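Local structure of staphylococcal nuclease domain-containing protein 1 (Drosophila melanogaster, 2WAC) at residues 7-12 / 139-144; 17-22 / 113-118; 61-66 / 92-97; 55-60 / 100-105; 172-177 / 196-201. The protein is an endonuclease acting on DNA and RNA that associates with the RNA-induced silencing complex and, through its Tudor domain, binds peptides carrying symmetrically dimethylated arginine. All blocks are in the same frame, centred on the assembly; numbering follows the deposited sequence.

Interaction 1. Residues 7-12 / 139-144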
# COMPACT_ATOMS: atom_id res chain seq x y z
N VAL A 7 -6.58 -4.36 -9.78
CA VAL A 7 -5.66 -4.63 -8.67
C VAL A 7 -6.37 -5.19 -7.44
O VAL A 7 -7.60 -5.18 -7.36
CB VAL A 7 -4.85 -3.37 -8.24
CG1 VAL A 7 -4.04 -2.80 -9.40
CG2 VAL A 7 -5.75 -2.30 -7.62
N ILE A 8 -5.58 -5.69 -6.49
CA ILE A 8 -6.03 -6.02 -5.15
C ILE A 8 -5.20 -5.20 -4.16
O ILE A 8 -3.97 -5.22 -4.22
CB ILE A 8 -5.88 -7.53 -4.85
CG1 ILE A 8 -6.92 -8.34 -5.65
CG2 ILE A 8 -6.01 -7.82 -3.35
CD1 ILE A 8 -6.62 -9.83 -5.73
N VAL A 9 -5.87 -4.49 -3.25
CA VAL A 9 -5.17 -3.69 -2.25
C VAL A 9 -4.75 -4.59 -1.08
O VAL A 9 -5.59 -5.20 -0.43
CB VAL A 9 -6.02 -2.49 -1.76
CG1 VAL A 9 -5.28 -1.70 -0.69
CG2 VAL A 9 -6.37 -1.58 -2.93
N THR A 10 -3.45 -4.65 -0.84
CA THR A 10 -2.88 -5.61 0.12
C THR A 10 -2.40 -4.99 1.43
O THR A 10 -2.30 -5.68 2.45
CB THR A 10 -1.74 -6.45 -0.52
OG1 THR A 10 -0.75 -5.58 -1.09
CG2 THR A 10 -2.30 -7.35 -1.61
N GLU A 11 -2.10 -3.69 1.41
CA GLU A 11 -1.64 -2.98 2.61
C GLU A 11 -2.05 -1.51 2.57
O GLU A 11 -1.94 -0.86 1.53
CB GLU A 11 -0.11 -3.10 2.75
CG GLU A 11 0.49 -2.44 4.01
CD GLU A 11 0.22 -3.20 5.30
OE1 GLU A 11 -0.27 -4.35 5.25
OE2 GLU A 11 0.51 -2.64 6.38
N ILE A 12 -2.51 -1.00 3.70
CA ILE A 12 -2.81 0.43 3.85
C ILE A 12 -2.01 1.00 5.02
O ILE A 12 -1.95 0.41 6.09
CB ILE A 12 -4.33 0.68 4.05
CG1 ILE A 12 -5.12 0.15 2.84
CG2 ILE A 12 -4.62 2.18 4.24
CD1 ILE A 12 -6.53 -0.30 3.17
N GLU A 139 -12.01 -0.97 5.16
CA GLU A 139 -13.25 -1.73 4.97
C GLU A 139 -13.70 -1.70 3.51
O GLU A 139 -14.25 -2.67 3.00
CB GLU A 139 -14.35 -1.21 5.89
CG GLU A 139 -15.46 -2.22 6.15
CD GLU A 139 -16.65 -1.62 6.90
OE1 GLU A 139 -16.44 -0.73 7.75
OE2 GLU A 139 -17.79 -2.07 6.64
N ASP A 140 -13.47 -0.56 2.86
CA ASP A 140 -13.80 -0.38 1.44
C ASP A 140 -12.97 -1.25 0.50
O ASP A 140 -13.53 -1.91 -0.38
CB ASP A 140 -13.63 1.09 1.04
CG ASP A 140 -14.72 2.00 1.60
OD1 ASP A 140 -15.79 1.50 2.01
OD2 ASP A 140 -14.50 3.23 1.62
N VAL A 141 -11.65 -1.26 0.69
CA VAL A 141 -10.75 -1.79 -0.34
C VAL A 141 -9.81 -2.94 0.05
O VAL A 141 -9.37 -3.69 -0.83
CB VAL A 141 -9.92 -0.66 -1.04
CG1 VAL A 141 -10.83 0.42 -1.61
CG2 VAL A 141 -8.89 -0.05 -0.08
N LEU A 142 -9.48 -3.07 1.33
CA LEU A 142 -8.46 -4.06 1.73
C LEU A 142 -8.86 -5.49 1.34
O LEU A 142 -9.94 -5.97 1.70
CB LEU A 142 -8.11 -3.97 3.22
CG LEU A 142 -6.87 -4.75 3.67
CD1 LEU A 142 -5.58 -4.07 3.22
CD2 LEU A 142 -6.87 -4.94 5.18
N ASN A 143 -7.97 -6.14 0.59
CA ASN A 143 -8.15 -7.49 0.04
C ASN A 143 -9.18 -7.60 -1.08
O ASN A 143 -9.54 -8.70 -1.50
CB ASN A 143 -8.47 -8.51 1.14
CG ASN A 143 -7.44 -8.52 2.24
OD1 ASN A 143 -7.78 -8.62 3.42
ND2 ASN A 143 -6.17 -8.43 1.87
N HIS A 144 -9.65 -6.45 -1.58
CA HIS A 144 -10.66 -6.42 -2.62
C HIS A 144 -10.07 -6.14 -4.00
O HIS A 144 -9.06 -5.45 -4.12
CB HIS A 144 -11.74 -5.38 -2.31
CG HIS A 144 -12.56 -5.70 -1.11
ND1 HIS A 144 -13.38 -4.77 -0.50
CD2 HIS A 144 -12.70 -6.85 -0.39
CE1 HIS A 144 -13.99 -5.33 0.54
NE2 HIS A 144 -13.59 -6.59 0.62
O HOH W 1 -3.91 -7.85 3.19

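Interaction 2. Residues 17-22 / 113-118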
# COMPACT_ATOMS: atom_id res chain seq x y z
N THR A 17 -1.50 6.06 2.12
CA THR A 17 -0.86 5.40 0.99
C THR A 17 -1.29 3.94 1.07
O THR A 17 -1.74 3.47 2.12
CB THR A 17 0.69 5.55 0.98
OG1 THR A 17 1.27 4.81 2.06
CG2 THR A 17 1.10 7.02 1.07
N PHE A 18 -1.18 3.22 -0.04
CA PHE A 18 -1.58 1.82 -0.08
C PHE A 18 -0.71 1.04 -1.05
O PHE A 18 -0.16 1.61 -2.00
CB PHE A 18 -3.07 1.68 -0.44
CG PHE A 18 -3.42 2.23 -1.80
CD1 PHE A 18 -3.78 3.56 -1.95
CD2 PHE A 18 -3.40 1.40 -2.93
CE1 PHE A 18 -4.10 4.08 -3.21
CE2 PHE A 18 -3.71 1.91 -4.19
CZ PHE A 18 -4.07 3.25 -4.33
N PHE A 19 -0.58 -0.26 -0.80
CA PHE A 19 0.10 -1.16 -1.72
C PHE A 19 -0.93 -1.99 -2.47
O PHE A 19 -1.90 -2.49 -1.87
CB PHE A 19 1.07 -2.08 -0.97
CG PHE A 19 2.31 -1.38 -0.48
CD1 PHE A 19 2.27 -0.56 0.64
CD2 PHE A 19 3.52 -1.57 -1.14
CE1 PHE A 19 3.42 0.07 1.10
CE2 PHE A 19 4.67 -0.94 -0.68
CZ PHE A 19 4.62 -0.12 0.44
N ALA A 20 -0.72 -2.15 -3.77
CA ALA A 20 -1.62 -2.93 -4.60
C ALA A 20 -0.86 -3.96 -5.44
O ALA A 20 0.23 -3.69 -5.93
CB ALA A 20 -2.44 -2.02 -5.51
N GLN A 21 -1.46 -5.15 -5.57
CA GLN A 21 -0.96 -6.18 -6.47
C GLN A 21 -1.79 -6.18 -7.75
O GLN A 21 -3.00 -5.95 -7.71
CB GLN A 21 -1.07 -7.57 -5.83
CG GLN A 21 -0.13 -7.84 -4.67
CD GLN A 21 -0.48 -9.11 -3.90
OE1 GLN A 21 -1.57 -9.67 -4.08
NE2 GLN A 21 0.42 -9.56 -3.05
N SER A 22 -1.14 -6.44 -8.88
CA SER A 22 -1.83 -6.64 -10.15
C SER A 22 -2.53 -8.01 -10.15
O SER A 22 -1.93 -9.01 -9.77
CB SER A 22 -0.83 -6.56 -11.31
OG SER A 22 -1.42 -6.93 -12.54
N ALA A 113 4.09 -5.97 -5.30
CA ALA A 113 3.25 -4.90 -4.76
C ALA A 113 3.87 -3.53 -5.03
O ALA A 113 5.09 -3.37 -4.99
CB ALA A 113 3.02 -5.10 -3.27
N THR A 114 3.01 -2.55 -5.32
CA THR A 114 3.45 -1.19 -5.63
C THR A 114 2.70 -0.20 -4.74
O THR A 114 1.49 -0.30 -4.57
CB THR A 114 3.19 -0.84 -7.12
OG1 THR A 114 3.76 -1.86 -7.95
CG2 THR A 114 3.79 0.52 -7.49
N GLU A 115 3.44 0.75 -4.16
CA GLU A 115 2.85 1.78 -3.31
C GLU A 115 2.30 2.96 -4.11
O GLU A 115 2.93 3.42 -5.07
CB GLU A 115 3.86 2.28 -2.27
CG GLU A 115 3.23 3.09 -1.14
CD GLU A 115 4.22 3.49 -0.06
OE1 GLU A 115 5.44 3.28 -0.23
OE2 GLU A 115 3.76 4.03 0.97
N TYR A 116 1.13 3.44 -3.70
CA TYR A 116 0.50 4.62 -4.30
C TYR A 116 -0.02 5.54 -3.21
O TYR A 116 -0.28 5.10 -2.09
CB TYR A 116 -0.69 4.21 -5.17
CG TYR A 116 -0.35 3.27 -6.30
CD1 TYR A 116 0.07 3.76 -7.53
CD2 TYR A 116 -0.45 1.89 -6.13
CE1 TYR A 116 0.39 2.90 -8.57
CE2 TYR A 116 -0.13 1.01 -7.16
CZ TYR A 116 0.28 1.53 -8.38
OH TYR A 116 0.60 0.68 -9.42
N ALA A 117 -0.16 6.82 -3.54
CA ALA A 117 -0.87 7.76 -2.68
C ALA A 117 -2.32 7.85 -3.15
O ALA A 117 -2.57 7.97 -4.35
CB ALA A 117 -0.21 9.13 -2.73
N LEU A 118 -3.27 7.77 -2.22
CA LEU A 118 -4.68 7.95 -2.57
C LEU A 118 -4.88 9.39 -3.02
O LEU A 118 -4.67 10.33 -2.25
CB LEU A 118 -5.61 7.59 -1.40
CG LEU A 118 -7.12 7.48 -1.68
CD1 LEU A 118 -7.44 6.34 -2.65
CD2 LEU A 118 -7.89 7.31 -0.38
O HOH W 2 1.34 -3.53 -8.37

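Interaction 3. Residues 61-66 / 92-97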
# COMPACT_ATOMS: atom_id res chain seq x y z
N GLN A 61 12.17 -14.24 7.44
CA GLN A 61 11.19 -15.11 8.09
C GLN A 61 10.23 -14.27 8.93
O GLN A 61 10.56 -13.84 10.04
CB GLN A 61 11.89 -16.17 8.94
CG GLN A 61 11.04 -17.40 9.26
CD GLN A 61 11.69 -18.33 10.28
OE1 GLN A 61 12.57 -17.93 11.03
NE2 GLN A 61 11.24 -19.59 10.30
N PHE A 62 9.04 -14.04 8.36
CA PHE A 62 7.97 -13.24 8.98
C PHE A 62 7.66 -13.77 10.38
O PHE A 62 7.49 -14.97 10.57
CB PHE A 62 6.74 -13.30 8.06
CG PHE A 62 5.63 -12.32 8.40
CD1 PHE A 62 5.89 -11.13 9.07
CD2 PHE A 62 4.32 -12.59 8.01
CE1 PHE A 62 4.86 -10.23 9.37
CE2 PHE A 62 3.29 -11.70 8.29
CZ PHE A 62 3.56 -10.52 8.97
N THR A 63 7.60 -12.86 11.35
CA THR A 63 7.37 -13.25 12.75
C THR A 63 5.97 -13.81 13.00
O THR A 63 5.75 -14.52 13.98
CB THR A 63 7.64 -12.09 13.75
OG1 THR A 63 6.78 -10.98 13.46
CG2 THR A 63 9.07 -11.65 13.70
N LEU A 64 5.03 -13.49 12.11
CA LEU A 64 3.65 -13.95 12.26
C LEU A 64 3.47 -15.45 12.00
O LEU A 64 2.84 -16.15 12.80
CB LEU A 64 2.70 -13.14 11.37
CG LEU A 64 1.22 -13.56 11.44
CD1 LEU A 64 0.60 -13.06 12.73
CD2 LEU A 64 0.45 -13.05 10.23
N ASP A 65 4.01 -15.93 10.88
CA ASP A 65 3.75 -17.30 10.43
C ASP A 65 4.99 -18.19 10.32
O ASP A 65 4.87 -19.38 10.02
CB ASP A 65 2.97 -17.28 9.10
CG ASP A 65 3.75 -16.61 7.96
OD1 ASP A 65 4.83 -16.03 8.19
OD2 ASP A 65 3.25 -16.67 6.81
N ASN A 66 6.16 -17.61 10.59
CA ASN A 66 7.46 -18.29 10.42
C ASN A 66 7.75 -18.77 8.99
O ASN A 66 8.53 -19.69 8.78
CB ASN A 66 7.67 -19.42 11.44
CG ASN A 66 7.93 -18.90 12.84
OD1 ASN A 66 8.25 -17.73 13.04
ND2 ASN A 66 7.81 -19.78 13.83
N GLU A 92 8.18 -4.58 9.04
CA GLU A 92 8.41 -4.86 10.46
C GLU A 92 9.89 -4.74 10.85
O GLU A 92 10.78 -4.84 10.00
CB GLU A 92 7.86 -6.24 10.87
CG GLU A 92 8.76 -7.43 10.54
CD GLU A 92 8.21 -8.75 11.07
OE1 GLU A 92 7.52 -8.75 12.11
OE2 GLU A 92 8.49 -9.79 10.44
N THR A 93 10.12 -4.52 12.14
CA THR A 93 11.46 -4.56 12.71
C THR A 93 11.70 -5.93 13.34
O THR A 93 10.87 -6.44 14.11
CB THR A 93 11.70 -3.40 13.71
OG1 THR A 93 11.51 -2.15 13.03
CG2 THR A 93 13.12 -3.44 14.27
N LEU A 94 12.86 -6.50 13.02
CA LEU A 94 13.12 -7.93 13.11
C LEU A 94 14.58 -8.22 13.47
O LEU A 94 15.46 -7.54 12.96
CB LEU A 94 12.83 -8.53 11.72
CG LEU A 94 12.65 -10.04 11.63
CD1 LEU A 94 11.65 -10.45 12.68
CD2 LEU A 94 12.20 -10.48 10.25
N PRO A 95 14.85 -9.23 14.34
CA PRO A 95 16.26 -9.62 14.48
C PRO A 95 16.88 -10.07 13.16
O PRO A 95 16.21 -10.72 12.34
CB PRO A 95 16.21 -10.79 15.47
CG PRO A 95 14.96 -10.59 16.24
CD PRO A 95 13.98 -10.00 15.25
N THR A 96 18.15 -9.72 12.95
CA THR A 96 18.87 -10.05 11.72
C THR A 96 19.15 -11.56 11.57
O THR A 96 19.43 -12.02 10.47
CB THR A 96 20.21 -9.28 11.60
OG1 THR A 96 21.02 -9.54 12.76
CG2 THR A 96 19.96 -7.78 11.50
N ASN A 97 19.05 -12.31 12.67
CA ASN A 97 19.16 -13.77 12.59
C ASN A 97 17.96 -14.45 11.92
O ASN A 97 17.98 -15.66 11.69
CB ASN A 97 19.52 -14.40 13.96
CG ASN A 97 18.46 -14.18 15.03
OD1 ASN A 97 17.26 -14.14 14.76
ND2 ASN A 97 18.91 -14.05 16.27

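Interaction 4. Residues 55-60 / 100-105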
# COMPACT_ATOMS: atom_id res chain seq x y z
N GLY A 55 19.52 -1.56 2.28
CA GLY A 55 19.25 -1.69 0.84
C GLY A 55 19.28 -3.11 0.29
O GLY A 55 18.80 -3.35 -0.82
N ASP A 56 19.84 -4.04 1.06
CA ASP A 56 19.94 -5.44 0.65
C ASP A 56 18.58 -6.07 0.38
O ASP A 56 17.62 -5.84 1.13
CB ASP A 56 20.69 -6.26 1.71
CG ASP A 56 22.20 -6.04 1.68
OD1 ASP A 56 22.69 -5.21 0.89
OD2 ASP A 56 22.90 -6.72 2.47
N LEU A 57 18.49 -6.86 -0.69
CA LEU A 57 17.31 -7.68 -0.94
C LEU A 57 17.55 -9.06 -0.32
O LEU A 57 18.52 -9.73 -0.65
CB LEU A 57 17.01 -7.80 -2.44
CG LEU A 57 15.73 -8.51 -2.88
CD1 LEU A 57 14.47 -7.79 -2.40
CD2 LEU A 57 15.70 -8.68 -4.39
N VAL A 58 16.66 -9.45 0.59
CA VAL A 58 16.86 -10.65 1.40
C VAL A 58 15.65 -11.59 1.42
O VAL A 58 14.58 -11.27 0.88
CB VAL A 58 17.22 -10.29 2.87
CG1 VAL A 58 18.53 -9.53 2.95
CG2 VAL A 58 16.09 -9.49 3.54
N ALA A 59 15.84 -12.75 2.03
CA ALA A 59 14.74 -13.58 2.47
C ALA A 59 14.56 -13.33 3.96
O ALA A 59 15.53 -13.38 4.73
CB ALA A 59 15.03 -15.04 2.21
N ALA A 60 13.33 -13.03 4.36
CA ALA A 60 13.02 -12.73 5.75
C ALA A 60 11.93 -13.66 6.27
O ALA A 60 10.89 -13.84 5.61
CB ALA A 60 12.59 -11.28 5.90
N ALA A 100 18.18 -14.02 5.69
CA ALA A 100 19.13 -14.83 4.94
C ALA A 100 19.34 -14.22 3.56
O ALA A 100 18.53 -13.41 3.10
CB ALA A 100 18.64 -16.26 4.83
N ALA A 101 20.43 -14.61 2.91
CA ALA A 101 20.67 -14.21 1.52
C ALA A 101 19.58 -14.81 0.65
O ALA A 101 19.29 -16.01 0.74
CB ALA A 101 22.05 -14.66 1.06
N LEU A 102 18.96 -13.97 -0.18
CA LEU A 102 17.98 -14.42 -1.15
C LEU A 102 18.72 -15.00 -2.35
O LEU A 102 19.60 -14.33 -2.92
CB LEU A 102 17.08 -13.25 -1.57
CG LEU A 102 15.84 -13.51 -2.44
CD1 LEU A 102 14.80 -14.37 -1.72
CD2 LEU A 102 15.22 -12.19 -2.86
N PRO A 103 18.39 -16.25 -2.74
CA PRO A 103 19.05 -16.87 -3.89
C PRO A 103 18.75 -16.08 -5.16
O PRO A 103 17.58 -15.76 -5.41
CB PRO A 103 18.41 -18.26 -3.96
CG PRO A 103 17.82 -18.49 -2.61
CD PRO A 103 17.39 -17.14 -2.13
N PRO A 104 19.79 -15.74 -5.94
CA PRO A 104 19.68 -14.98 -7.18
C PRO A 104 18.50 -15.35 -8.08
O PRO A 104 18.03 -14.50 -8.85
CB PRO A 104 21.01 -15.26 -7.89
CG PRO A 104 21.97 -15.39 -6.76
CD PRO A 104 21.21 -16.03 -5.62
N ALA A 105 18.01 -16.59 -7.98
CA ALA A 105 16.84 -17.05 -8.73
C ALA A 105 15.54 -16.32 -8.36
O ALA A 105 14.64 -16.22 -9.19
CB ALA A 105 16.67 -18.56 -8.56
O HOH W 3 20.27 -11.67 -0.77

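Interaction 5. Residues 172-177 / 196-201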
# COMPACT_ATOMS: atom_id res chain seq x y z
N PHE A 172 -13.59 5.51 -4.56
CA PHE A 172 -13.51 5.28 -3.11
C PHE A 172 -12.96 6.46 -2.31
O PHE A 172 -13.49 6.78 -1.25
CB PHE A 172 -12.71 4.00 -2.80
CG PHE A 172 -13.46 2.72 -3.05
CD1 PHE A 172 -14.57 2.38 -2.28
CD2 PHE A 172 -13.05 1.86 -4.06
CE1 PHE A 172 -15.26 1.19 -2.52
CE2 PHE A 172 -13.74 0.66 -4.30
CZ PHE A 172 -14.84 0.33 -3.52
N GLY A 173 -11.90 7.10 -2.82
CA GLY A 173 -11.33 8.28 -2.18
C GLY A 173 -12.29 9.46 -2.11
O GLY A 173 -12.37 10.15 -1.09
N LYS A 174 -13.02 9.68 -3.20
CA LYS A 174 -14.03 10.74 -3.27
C LYS A 174 -15.19 10.47 -2.31
O LYS A 174 -15.72 11.39 -1.70
CB LYS A 174 -14.55 10.90 -4.70
CG LYS A 174 -15.45 12.11 -4.91
CD LYS A 174 -15.98 12.18 -6.33
CE LYS A 174 -16.91 13.37 -6.50
NZ LYS A 174 -17.39 13.51 -7.91
N GLN A 175 -15.58 9.20 -2.20
CA GLN A 175 -16.64 8.79 -1.28
C GLN A 175 -16.27 9.11 0.17
O GLN A 175 -17.13 9.52 0.95
CB GLN A 175 -16.97 7.30 -1.44
CG GLN A 175 -18.28 6.89 -0.78
CD GLN A 175 -18.64 5.43 -1.02
OE1 GLN A 175 -17.92 4.53 -0.60
NE2 GLN A 175 -19.76 5.21 -1.68
N LEU A 176 -14.99 8.94 0.52
CA LEU A 176 -14.48 9.33 1.84
C LEU A 176 -14.66 10.83 2.08
O LEU A 176 -15.01 11.24 3.19
CB LEU A 176 -12.99 8.96 1.98
CG LEU A 176 -12.53 7.49 1.96
CD1 LEU A 176 -11.02 7.43 2.11
CD2 LEU A 176 -13.21 6.67 3.05
N VAL A 177 -14.42 11.63 1.04
CA VAL A 177 -14.65 13.07 1.08
C VAL A 177 -16.15 13.39 1.25
O VAL A 177 -16.52 14.17 2.13
CB VAL A 177 -14.07 13.78 -0.18
CG1 VAL A 177 -14.29 15.28 -0.13
CG2 VAL A 177 -12.58 13.48 -0.33
N VAL A 196 -9.79 17.82 -8.96
CA VAL A 196 -9.66 18.73 -7.82
C VAL A 196 -10.98 19.46 -7.53
O VAL A 196 -11.42 19.52 -6.38
CB VAL A 196 -8.49 19.75 -8.02
CG1 VAL A 196 -8.64 20.96 -7.09
CG2 VAL A 196 -7.14 19.08 -7.79
N ASP A 197 -11.61 19.99 -8.58
CA ASP A 197 -12.90 20.67 -8.47
C ASP A 197 -14.00 19.73 -7.97
O ASP A 197 -14.79 20.11 -7.11
CB ASP A 197 -13.31 21.27 -9.82
CG ASP A 197 -12.46 22.47 -10.22
OD1 ASP A 197 -11.73 23.02 -9.37
OD2 ASP A 197 -12.53 22.87 -11.40
N GLN A 198 -14.03 18.52 -8.50
CA GLN A 198 -15.03 17.52 -8.11
C GLN A 198 -14.92 17.12 -6.63
O GLN A 198 -15.93 17.04 -5.93
CB GLN A 198 -14.98 16.31 -9.05
CG GLN A 198 -15.65 16.57 -10.40
CD GLN A 198 -15.26 15.59 -11.50
OE1 GLN A 198 -14.41 14.72 -11.31
NE2 GLN A 198 -15.89 15.73 -12.66
N TYR A 199 -13.69 16.88 -6.17
CA TYR A 199 -13.42 16.57 -4.76
C TYR A 199 -13.76 17.73 -3.83
O TYR A 199 -14.24 17.52 -2.71
CB TYR A 199 -11.96 16.13 -4.57
CG TYR A 199 -11.65 14.68 -4.90
CD1 TYR A 199 -10.89 13.90 -4.03
CD2 TYR A 199 -12.11 14.08 -6.08
CE1 TYR A 199 -10.60 12.57 -4.31
CE2 TYR A 199 -11.83 12.75 -6.37
CZ TYR A 199 -11.07 12.00 -5.48
OH TYR A 199 -10.77 10.69 -5.76
N LYS A 200 -13.51 18.96 -4.29
CA LYS A 200 -13.89 20.18 -3.56
C LYS A 200 -15.40 20.28 -3.35
O LYS A 200 -15.86 20.61 -2.26
CB LYS A 200 -13.39 21.42 -4.30
CG LYS A 200 -11.90 21.67 -4.16
CD LYS A 200 -11.59 22.36 -2.84
CE LYS A 200 -10.51 21.60 -2.08
NZ LYS A 200 -10.55 21.93 -0.63
N ALA A 201 -16.16 20.01 -4.41
CA ALA A 201 -17.62 20.01 -4.36
C ALA A 201 -18.17 18.94 -3.41
O ALA A 201 -19.15 19.18 -2.70
CB ALA A 201 -18.20 19.83 -5.76
O HOH W 4 -18.32 16.34 -7.00
O HOH W 5 -15.03 13.05 -9.42

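Interaction 1. Residues 7-12 / 139-144
The carbonyl O of Val9 receives the backbone N of Asn143 at 2.8 Å, with the donor nearly in line with the C=O bond. The amide of the same residue is served less well: Val9 N reaches His144 O over a weak 3.4 Å bond, and the same oxygen also takes a CA-H...O contact from Ile8. Thr10 O accepts a hydrogen bond from a water, which in turn accepts one from Asn143 ND2 at 2.7 Å, while Thr10 OG1 turns to Tyr88 O outside the contact. Segment 139-144 leaves its helix through a type II beta turn from Val141 to His144, which leads into strand 145-152 of the nuclease-like beta sheet. Val141 O holds His144 N across the turn, and Asp140 O takes His144 ND1 at 2.9 Å from above its carbonyl plane. Ile8 lays CG2 against Asn143 C at 3.9 Å, and an alanine here would probably leave the Asn143-His144 backbone without the cover of CG2 and CG1 and open a gap there. The apolar part of the contact joins Val9 CG1, anti to its backbone nitrogen (chi1 179°), to Val141 CG2 at 4.0 Å, and Ile12 CD1 touches both Val141 CG2 and Leu142 CD1.

Interaction 2. Residues 17-22 / 113-118
Thr17 OG1 donates to Glu115 OE2 over 2.8 Å, meeting the lone pair that faces away from the other carboxylate oxygen, and is also hydrogen-bonded to Thr13 OG1. The hydroxyl sits between the backbone N and the carbonyl carbon (chi1 69°), which turns it toward the neighbouring strand. Glu115 then runs extended past the Phe19 ring: its CB lies over one face, 3.8 Å from the ring centroid, and the carboxylate plane is only 20° from the ring plane, with OE1 3.6 Å from Phe19 CZ. Strands 17-22 and 113-118 are antiparallel neighbours in a five-stranded sheet of the nuclease-like part of the extended Tudor domain. Phe18 and Tyr116 exchange two backbone bonds, as do Ala20 and Thr114; a water joins Ala20 O to Thr114 OG1. On the face carrying Phe18, Ala20, Thr114 and Tyr116 the contact is mainly apolar, apart from the water at Thr114 OG1. Tyr116 CB lies over the Phe18 ring, 3.6 Å from Phe18 CZ, while the two rings are inclined at 31° in an oblique pairing. Leu118 CD1 approaches Phe18 CE1 at 4.1 Å, and Val9 and Leu163 also touch Phe18. The pair of strands thus has two chemically distinct sides: a largely apolar, aromatic one, which also touches strands 5-12, 145-152 and 159-164, and one where a carboxylate is bonded by a threonine hydroxyl and lies nearly parallel to the Phe19 ring, beside its rim.

Interaction 3. Residues 61-66 / 92-97
Thr63 and Glu92 approach from opposite directions and meet through hydrogen bonds. Thr63 OG1 donates to Glu92 OE1 at 2.7 Å, using the lone pair on the side of the other oxygen, while Thr63 N makes a weak bond of 3.3 Å to Glu92 OE2. One carboxylate therefore receives both the hydroxyl and the amide of a single residue. A further partner from outside is Tyr85 OH, hydrogen-bonded to Glu92 OE2. The glutamate gets there with CG between its backbone N and carbonyl carbon (chi1 82°) and the rest of the chain extended. The contact lies in the Tudor barrel, where loop 61-66 follows strand 57-61 and strand 91-95 lies at one margin of the sheet, and Phe62 to Asn66 belong to the region involved in dimethylarginine binding. The aromatic contact is of another kind. Phe62 presents its edge to the carboxylate, with CD1 3.2 Å from Glu92 OE2 and the two planes 66° apart, an approach that probably suits the positive rim of a ring beside a negative oxygen. The Phe62 ring also meets that of Tyr85, so Glu92 at the edge and Tyr85 both border it. Van der Waals contact is slight: Leu94 CD2 lies 3.7 Å from Gln61 O. Within the loop itself, Asn66 N returns to Phe62 O, and Gln61 NE2 donates to Asn66 O at 3.1 Å, rising above the plane of that carbonyl.

Interaction 4. Residues 55-60 / 100-105
Leu102 points its side chain at strand 57-60 and spreads its two methyls over different residues. With CG anti to the backbone nitrogen (chi1 -171°), the fork sends CD2 to Leu57 CG at 3.7 Å and CD1 to Ala59 CB at 4.0 Å, while CB rests against Val58 C at 3.7 Å. The Leu57 and Leu102 side chains meet at a slant, Leu57 CD2 also lying near Leu102 CD2. Val58 heads away from the partner segment, yet its CB still comes within 3.4 Å of Ala100 O. The methyls of Ala59 and Ala100 share one face of the sheet, and Phe40 of helix 26-42 touches both; Leu36 of the same helix touches Leu102. An alanine in place of Leu102 would probably open a gap between Leu57 and Ala59 and take away the apolar cover this segment gives them. The backbones are joined by an antiparallel hydrogen-bonded pair: Ala59 N to Ala100 O at 3.0 Å and Ala100 N to Ala59 O at 2.9 Å. Beyond this pair a water takes over, accepting from Leu102 N at 2.7 Å and donating to Leu57 O at 2.6 Å. In the Tudor domain, strand 99-101 thus pairs with strand 57-61 at the margin of the sheet. The chemistry implies one direct hydrogen-bonded pair, extended by a bridging water, with Leu102 adding an apolar contact to Leu57 and Ala59 on the side that helix 26-42 also touches.

Interaction 5. Residues 172-177 / 196-201
Lys174 lies across the ring of Tyr199 in a CH-pi contact: its CB sits over the face, 4.0 Å from the ring centroid and 27° off the ring normal. The lysine chain starts with CG anti to the backbone nitrogen (chi1 -172°) and stays fully extended, carrying its aliphatic part past the ring and its amine on to Gln198. Val177 meets the tyrosine nearly at a right angle, its CG2 making apolar contact with Tyr199 CD1 at 4.1 Å. Separately, Val177 CG1 approaches the backbone Tyr199 O to 3.4 Å.

Polar contact between the segments runs through water. One water accepts from Lys174 NZ and donates to Gln198 O at 2.7 Å; a second accepts from Lys174 NZ at 2.8 Å and donates to Gln198 OE1 at 2.6 Å. Tyr199 OH has its hydrogen-bonding partner in Asp171 OD2, just ahead of helix 172-178, and the other oxygen of that aspartate accepts from Lys174 N.

The two short helical segments, in the nuclease-like part of the chain, run at 35° with axes 9.5 Å apart at their closest. Helix 193-208 covers one side of helix 172-178, whose Phe172 and Leu176 pack instead on helix 127-141, and Phe172 bonds through its backbone to Leu163 of strand 159-164.

How the interactions relate
From the N terminus, strand 5-12 opens the widest loop, which interaction 1 closes at the turn after helix 127-141. Interaction 2 is nested inside it, joining the next strand, 17-22, to 113-118; strands 5-12 and 17-22 are neighbours, so the two contacts touch in one sheet. Inside the loop of interaction 2 lies interaction 4, and inside that interaction 3; both belong to the other, Tudor sheet and come no nearer than about 10 Å to interaction 2 by nearest atoms. Interaction 5 follows in series, crossing none. It meets interactions 1 and 2 through Phe172, Gly173 and Leu176, while interaction 3 lies on the opposite side of the chain's centre, about 39 Å away between centres.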